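Local structure of SnoN,Epimerase SnoN (Streptomyces nogalater, 5EP9) at residues 145-157 with 242-254. The protein is a non-heme iron, 2-oxoglutarate-dependent epimerase that acts in the biosynthesis of the polyketide nogalamycin. Sequence-based numbering, arbitrary orientation.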
ATOM      1  N   ALA A 145      -0.244  10.166   1.691  1.00 33.65           N
ATOM      2  CA  ALA A 145      -1.517  10.931   1.594  1.00 36.33           C
ATOM      3  C   ALA A 145      -1.625  11.969   0.515  1.00 39.13           C
ATOM      4  O   ALA A 145      -2.640  12.111  -0.146  1.00 38.38           O
ATOM      5  CB  ALA A 145      -1.887  11.610   2.922  1.00 35.58           C
ATOM      6  N   PHE A 146      -0.554  12.672   0.296  1.00 43.13           N
ATOM      7  CA  PHE A 146      -0.587  13.795  -0.626  1.00 50.05           C
ATOM      8  C   PHE A 146      -0.692  13.381  -2.077  1.00 46.46           C
ATOM      9  O   PHE A 146      -1.095  14.158  -2.898  1.00 47.21           O
ATOM     10  CB  PHE A 146       0.602  14.732  -0.322  1.00 61.41           C
ATOM     11  CG  PHE A 146       0.428  15.522   1.057  1.00 74.54           C
ATOM     12  CD1 PHE A 146      -0.484  15.069   2.082  1.00 78.38           C
ATOM     13  CD2 PHE A 146       1.162  16.719   1.334  1.00 84.05           C
ATOM     14  CE1 PHE A 146      -0.653  15.748   3.292  1.00 78.30           C
ATOM     15  CE2 PHE A 146       0.990  17.397   2.547  1.00 86.05           C
ATOM     16  CZ  PHE A 146       0.084  16.910   3.517  1.00 87.51           C
ATOM     17  N   ALA A 147      -0.452  12.115  -2.359  1.00 42.58           N
ATOM     18  CA  ALA A 147      -0.597  11.615  -3.692  1.00 42.54           C
ATOM     19  C   ALA A 147      -1.962  10.941  -3.991  1.00 41.37           C
ATOM     20  O   ALA A 147      -2.175  10.414  -5.100  1.00 40.01           O
ATOM     21  CB  ALA A 147       0.524  10.603  -3.941  1.00 42.62           C
ATOM     22  N   PHE A 148      -2.810  10.873  -2.969  1.00 37.56           N
ATOM     23  CA  PHE A 148      -4.151  10.234  -3.062  1.00 34.80           C
ATOM     24  C   PHE A 148      -5.208  11.284  -3.482  1.00 35.63           C
ATOM     25  O   PHE A 148      -5.453  12.254  -2.760  1.00 34.54           O
ATOM     26  CB  PHE A 148      -4.555   9.568  -1.748  1.00 32.93           C
ATOM     27  CG  PHE A 148      -3.722   8.381  -1.349  1.00 30.87           C
ATOM     28  CD1 PHE A 148      -3.003   7.619  -2.285  1.00 32.08           C
ATOM     29  CD2 PHE A 148      -3.659   7.996  -0.038  1.00 28.97           C
ATOM     30  CE1 PHE A 148      -2.276   6.496  -1.920  1.00 28.73           C
ATOM     31  CE2 PHE A 148      -2.962   6.887   0.315  1.00 28.60           C
ATOM     32  CZ  PHE A 148      -2.275   6.138  -0.620  1.00 28.13           C
ATOM     33  N   PRO A 149      -5.765  11.154  -4.692  1.00 36.16           N
ATOM     34  CA  PRO A 149      -6.767  12.063  -5.148  1.00 37.62           C
ATOM     35  C   PRO A 149      -8.190  11.752  -4.622  1.00 37.22           C
ATOM     36  O   PRO A 149      -9.159  11.674  -5.379  1.00 37.27           O
ATOM     37  CB  PRO A 149      -6.713  11.869  -6.678  1.00 39.04           C
ATOM     38  CG  PRO A 149      -6.564  10.380  -6.791  1.00 37.45           C
ATOM     39  CD  PRO A 149      -5.616  10.033  -5.650  1.00 36.56           C
ATOM     40  N   PHE A 150      -8.313  11.655  -3.309  1.00 36.68           N
ATOM     41  CA  PHE A 150      -9.629  11.550  -2.715  1.00 36.27           C
ATOM     42  C   PHE A 150      -9.664  12.281  -1.361  1.00 36.91           C
ATOM     43  O   PHE A 150      -8.645  12.513  -0.700  1.00 37.70           O
ATOM     44  CB  PHE A 150     -10.080  10.092  -2.647  1.00 35.50           C
ATOM     45  CG  PHE A 150      -9.074   9.126  -2.064  1.00 32.75           C
ATOM     46  CD1 PHE A 150      -9.030   8.940  -0.699  1.00 32.01           C
ATOM     47  CD2 PHE A 150      -8.245   8.376  -2.862  1.00 31.63           C
ATOM     48  CE1 PHE A 150      -8.168   8.050  -0.109  1.00 30.16           C
ATOM     49  CE2 PHE A 150      -7.360   7.509  -2.298  1.00 30.11           C
ATOM     50  CZ  PHE A 150      -7.312   7.333  -0.926  1.00 29.57           C
ATOM     51  N   SER A 151     -10.877  12.539  -0.955  1.00 36.33           N
ATOM     52  CA  SER A 151     -11.230  13.414   0.172  1.00 35.81           C
ATOM     53  C   SER A 151     -10.739  12.899   1.509  1.00 33.94           C
ATOM     54  O   SER A 151     -10.405  13.664   2.357  1.00 33.33           O
ATOM     55  CB  SER A 151     -12.796  13.615   0.182  1.00 37.54           C
ATOM     56  OG  SER A 151     -13.469  12.358   0.321  1.00 37.49           O
ATOM     57  N   THR A 152     -10.627  11.574   1.651  1.00 32.92           N
ATOM     58  CA  THR A 152     -10.219  10.955   2.919  1.00 32.60           C
ATOM     59  C   THR A 152      -8.789  10.430   2.906  1.00 31.45           C
ATOM     60  O   THR A 152      -8.441   9.524   3.606  1.00 31.82           O
ATOM     61  CB  THR A 152     -11.172   9.825   3.279  1.00 33.39           C
ATOM     62  OG1 THR A 152     -11.185   8.870   2.216  1.00 32.51           O
ATOM     63  CG2 THR A 152     -12.588  10.378   3.483  1.00 35.16           C
ATOM     64  N   ALA A 153      -7.994  11.019   2.031  1.00 31.77           N
ATOM     65  CA  ALA A 153      -6.591  10.663   1.872  1.00 32.77           C
ATOM     66  C   ALA A 153      -5.815  10.569   3.187  1.00 32.50           C
ATOM     67  O   ALA A 153      -5.040   9.635   3.390  1.00 30.41           O
ATOM     68  CB  ALA A 153      -5.901  11.727   0.996  1.00 34.54           C
ATOM     69  N   GLY A 154      -6.063  11.563   4.037  1.00 33.55           N
ATOM     70  CA  GLY A 154      -5.497  11.681   5.348  1.00 33.35           C
ATOM     71  C   GLY A 154      -5.748  10.529   6.306  1.00 36.14           C
ATOM     72  O   GLY A 154      -5.041  10.426   7.314  1.00 37.66           O
ATOM     73  N   THR A 155      -6.722   9.637   6.018  1.00 33.72           N
ATOM     74  CA  THR A 155      -6.965   8.469   6.895  1.00 32.38           C
ATOM     75  C   THR A 155      -6.891   7.129   6.130  1.00 31.13           C
ATOM     76  O   THR A 155      -7.165   6.087   6.689  1.00 28.52           O
ATOM     77  CB  THR A 155      -8.341   8.499   7.566  1.00 32.74           C
ATOM     78  OG1 THR A 155      -9.336   8.655   6.556  1.00 31.59           O
ATOM     79  CG2 THR A 155      -8.390   9.644   8.537  1.00 34.67           C
ATOM     80  N   ALA A 156      -6.448   7.189   4.892  1.00 30.43           N
ATOM     81  CA  ALA A 156      -6.264   5.976   4.121  1.00 29.47           C
ATOM     82  C   ALA A 156      -5.179   5.106   4.720  1.00 30.51           C
ATOM     83  O   ALA A 156      -4.377   5.499   5.619  1.00 28.51           O
ATOM     84  CB  ALA A 156      -5.940   6.317   2.716  1.00 28.78           C
ATOM     85  N   LEU A 157      -5.191   3.890   4.291  1.00 29.71           N
ATOM     86  CA  LEU A 157      -4.138   2.925   4.716  1.00 29.69           C
ATOM     87  C   LEU A 157      -3.750   1.925   3.623  1.00 28.95           C
ATOM     88  O   LEU A 157      -4.581   1.567   2.757  1.00 28.09           O
ATOM     89  CB  LEU A 157      -4.483   2.190   5.989  1.00 30.50           C
ATOM     90  CG  LEU A 157      -5.486   1.078   5.971  1.00 32.02           C
ATOM     91  CD1 LEU A 157      -5.546   0.456   7.373  1.00 33.54           C
ATOM     92  CD2 LEU A 157      -6.840   1.706   5.762  1.00 33.83           C
ATOM     93  N   VAL A 242      -4.061   0.055  -1.478  1.00 28.08           N
ATOM     94  CA  VAL A 242      -4.585   1.242  -0.780  1.00 27.73           C
ATOM     95  C   VAL A 242      -6.104   1.099  -0.595  1.00 28.02           C
ATOM     96  O   VAL A 242      -6.818   0.821  -1.525  1.00 29.00           O
ATOM     97  CB  VAL A 242      -4.284   2.510  -1.601  1.00 27.99           C
ATOM     98  CG1 VAL A 242      -4.847   3.746  -0.935  1.00 27.70           C
ATOM     99  CG2 VAL A 242      -2.770   2.653  -1.814  1.00 28.06           C
ATOM    100  N   TYR A 243      -6.487   1.145   0.645  1.00 27.41           N
ATOM    101  CA  TYR A 243      -7.856   1.175   1.099  1.00 28.25           C
ATOM    102  C   TYR A 243      -8.242   2.587   1.655  1.00 29.18           C
ATOM    103  O   TYR A 243      -7.428   3.304   2.286  1.00 27.09           O
ATOM    104  CB  TYR A 243      -8.056   0.173   2.204  1.00 29.03           C
ATOM    105  CG  TYR A 243      -7.625  -1.211   1.780  1.00 29.83           C
ATOM    106  CD1 TYR A 243      -8.332  -1.894   0.812  1.00 31.05           C
ATOM    107  CD2 TYR A 243      -6.473  -1.806   2.267  1.00 29.34           C
ATOM    108  CE1 TYR A 243      -7.946  -3.147   0.375  1.00 31.50           C
ATOM    109  CE2 TYR A 243      -6.102  -3.080   1.828  1.00 29.09           C
ATOM    110  CZ  TYR A 243      -6.813  -3.739   0.892  1.00 29.60           C
ATOM    111  OH  TYR A 243      -6.444  -4.998   0.467  1.00 30.41           O
ATOM    112  N   MET A 244      -9.474   2.948   1.399  1.00 28.70           N
ATOM    113  CA  MET A 244      -9.988   4.270   1.686  1.00 30.27           C
ATOM    114  C   MET A 244     -11.318   4.122   2.347  1.00 32.78           C
ATOM    115  O   MET A 244     -12.038   3.175   2.134  1.00 32.91           O
ATOM    116  CB  MET A 244     -10.121   5.131   0.426  1.00 30.51           C
ATOM    117  CG  MET A 244     -11.104   4.586  -0.613  1.00 31.44           C
ATOM    118  SD  MET A 244     -10.864   5.513  -2.176  1.00 33.05           S
ATOM    119  CE  MET A 244     -12.028   4.560  -3.159  1.00 34.49           C
ATOM    120  N   ASP A 245     -11.667   5.148   3.095  1.00 34.83           N
ATOM    121  CA  ASP A 245     -13.001   5.271   3.689  1.00 37.88           C
ATOM    122  C   ASP A 245     -14.081   5.061   2.653  1.00 37.85           C
ATOM    123  O   ASP A 245     -13.983   5.587   1.539  1.00 38.08           O
ATOM    124  CB  ASP A 245     -13.180   6.670   4.198  1.00 39.77           C
ATOM    125  CG  ASP A 245     -14.310   6.783   5.206  1.00 44.72           C
ATOM    126  OD1 ASP A 245     -15.499   6.687   4.902  1.00 44.46           O
ATOM    127  OD2 ASP A 245     -13.974   7.087   6.380  1.00 51.04           O
ATOM    128  N   ALA A 246     -15.106   4.322   3.024  1.00 37.09           N
ATOM    129  CA  ALA A 246     -16.205   4.078   2.114  1.00 39.76           C
ATOM    130  C   ALA A 246     -16.950   5.359   1.658  1.00 41.09           C
ATOM    131  O   ALA A 246     -17.614   5.333   0.659  1.00 42.54           O
ATOM    132  CB  ALA A 246     -17.189   3.103   2.729  1.00 40.50           C
ATOM    133  N   THR A 247     -16.821   6.440   2.398  1.00 40.41           N
ATOM    134  CA  THR A 247     -17.366   7.738   1.961  1.00 42.93           C
ATOM    135  C   THR A 247     -16.409   8.606   1.123  1.00 41.79           C
ATOM    136  O   THR A 247     -16.649   9.751   0.903  1.00 42.39           O
ATOM    137  CB  THR A 247     -17.759   8.604   3.178  1.00 43.53           C
ATOM    138  OG1 THR A 247     -16.592   8.916   3.955  1.00 42.85           O
ATOM    139  CG2 THR A 247     -18.825   7.893   4.059  1.00 44.45           C
ATOM    140  N   ALA A 248     -15.294   8.055   0.717  1.00 40.17           N
ATOM    141  CA  ALA A 248     -14.372   8.781  -0.114  1.00 39.08           C
ATOM    142  C   ALA A 248     -14.997   9.374  -1.371  1.00 39.91           C
ATOM    143  O   ALA A 248     -15.704   8.709  -2.084  1.00 41.99           O
ATOM    144  CB  ALA A 248     -13.224   7.899  -0.520  1.00 37.88           C
ATOM    145  N   ALA A 249     -14.624  10.619  -1.610  1.00 38.96           N
ATOM    146  CA  ALA A 249     -14.933  11.333  -2.813  1.00 41.13           C
ATOM    147  C   ALA A 249     -13.720  11.825  -3.551  1.00 40.30           C
ATOM    148  O   ALA A 249     -12.708  12.125  -2.958  1.00 39.07           O
ATOM    149  CB  ALA A 249     -15.941  12.523  -2.561  1.00 42.33           C
ATOM    150  N   TYR A 250     -13.908  11.971  -4.876  1.00 41.11           N
ATOM    151  CA  TYR A 250     -12.813  12.394  -5.742  1.00 41.55           C
ATOM    152  C   TYR A 250     -12.323  13.801  -5.329  1.00 41.14           C
ATOM    153  O   TYR A 250     -13.129  14.712  -5.199  1.00 43.18           O
ATOM    154  CB  TYR A 250     -13.217  12.395  -7.219  1.00 43.06           C
ATOM    155  CG  TYR A 250     -12.059  12.698  -8.165  1.00 43.61           C
ATOM    156  CD1 TYR A 250     -10.987  11.826  -8.293  1.00 42.90           C
ATOM    157  CD2 TYR A 250     -12.078  13.822  -8.989  1.00 46.25           C
ATOM    158  CE1 TYR A 250      -9.946  12.085  -9.165  1.00 43.78           C
ATOM    159  CE2 TYR A 250     -11.046  14.090  -9.889  1.00 46.67           C
ATOM    160  CZ  TYR A 250      -9.983  13.230  -9.951  1.00 45.95           C
ATOM    161  OH  TYR A 250      -8.972  13.450 -10.809  1.00 46.56           O
ATOM    162  N   ARG A 251     -11.025  13.933  -5.236  1.00 38.97           N
ATOM    163  CA  ARG A 251     -10.395  15.221  -4.948  1.00 40.44           C
ATOM    164  C   ARG A 251      -9.076  15.345  -5.667  1.00 40.80           C
ATOM    165  O   ARG A 251      -8.098  14.770  -5.219  1.00 39.64           O
ATOM    166  CB  ARG A 251     -10.181  15.395  -3.417  1.00 39.29           C
ATOM    167  CG  ARG A 251      -9.858  16.855  -3.033  1.00 41.00           C
ATOM    168  CD  ARG A 251      -9.605  17.090  -1.546  1.00 40.35           C
ATOM    169  NE  ARG A 251      -8.522  16.283  -1.054  1.00 40.39           N
ATOM    170  CZ  ARG A 251      -8.254  16.047   0.244  1.00 40.76           C
ATOM    171  NH1 ARG A 251      -9.004  16.567   1.219  1.00 40.96           N
ATOM    172  NH2 ARG A 251      -7.186  15.317   0.576  1.00 39.23           N
ATOM    173  N   PRO A 252      -9.016  16.077  -6.781  1.00 44.71           N
ATOM    174  CA  PRO A 252      -7.763  16.124  -7.526  1.00 47.15           C
ATOM    175  C   PRO A 252      -6.587  16.719  -6.719  1.00 47.93           C
ATOM    176  O   PRO A 252      -6.771  17.622  -5.947  1.00 47.59           O
ATOM    177  CB  PRO A 252      -8.057  17.037  -8.706  1.00 49.24           C
ATOM    178  CG  PRO A 252      -9.508  17.295  -8.726  1.00 50.60           C
ATOM    179  CD  PRO A 252     -10.030  16.945  -7.366  1.00 48.81           C
ATOM    180  N   THR A 253      -5.443  16.096  -6.837  1.00 46.97           N
ATOM    181  CA  THR A 253      -4.190  16.631  -6.273  1.00 49.06           C
ATOM    182  C   THR A 253      -3.662  17.768  -7.106  1.00 53.62           C
ATOM    183  O   THR A 253      -2.891  18.567  -6.634  1.00 57.99           O
ATOM    184  CB  THR A 253      -3.062  15.607  -6.281  1.00 48.71           C
ATOM    185  OG1 THR A 253      -2.773  15.233  -7.650  1.00 51.46           O
ATOM    186  CG2 THR A 253      -3.452  14.363  -5.546  1.00 45.59           C
ATOM    187  N   GLY A 254      -4.103  17.871  -8.353  1.00 58.33           N
ATOM    188  CA  GLY A 254      -3.562  18.848  -9.317  1.00 60.38           C
ATOM    189  C   GLY A 254      -2.374  18.302 -10.098  1.00 61.80           C
ATOM    190  O   GLY A 254      -1.857  18.956 -10.982  1.00 68.18           O
TER
HETATM  191  O   HOH W   1      -4.676  14.003  -0.760  1.00 38.40           O
HETATM  192  O   HOH W   2      -6.680  15.049  -2.894  1.00 45.99           O
HETATM  193  O   HOH W   3     -15.596  12.189   2.062  1.00 40.43           O
HETATM  194  O   HOH W   4      -9.542   7.044   3.676  1.00 29.33           O
HETATM  195  O   HOH W   5     -11.488   7.560   7.547  1.00 50.94           O
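In the cupin-type double-stranded beta-helix of SnoN, the loop that follows the iron ligands His142 and Asp144 packs on strand 236-245 and its continuation, with Phe150 and Phe148 meeting Met244 and Val242. Segment 145-157 belongs to the SnoN part 14-202 of this fusion, segment 242-254 to the SnoN part 203-305. Met244 SD stands over the centre of the Phe150 ring, 3.9 Å from its centroid and only 6° off the normal, a Met-aromatic contact. Phe148 CB lies over the opposite face, offset toward the rim, while Ala156 CB lies at the edge. With CG wedged between the backbone N and the carbonyl carbon (chi1 49°), the Phe150 ring reaches Met244 while its CB rests against Ala249 O. Replacing Phe150 with an alanine would probably leave the Met244 sulfur without its aromatic mate and open a gap against Phe148. Val242 CG1 makes a CH-pi contact over a face of the Phe148 ring, 4.0 Å from its centroid. Backbone and side-chain hydrogen bonds join the two segments. Ser151 grips Ala249 twice: its N donates to Ala249 O (2.7 Å), and its OG accepts from Ala249 N (2.8 Å). Next along, Arg251 N donates to Pro149 O (2.9 Å), approaching from above the carbonyl plane. The Arg251 chain bends at chi3 and lays a guanidinium face over Ser151 CA; two waters at its edge, in plane, accept from NE and NH2 and lie close to Phe148 O. At the other end, Leu157 and Tyr243 form an antiparallel hydrogen-bonded pair, Leu157 N to Tyr243 O (3.1 Å) and Tyr243 N to Leu157 O (2.9 Å). At its nearest atoms the Phe148 side chain is about 6 Å from the bound 2-oxoglutarate, which places this packing beside the facial triad of His142, Asp144 and His225 characteristic of iron- and 2-oxoglutarate-dependent enzymes.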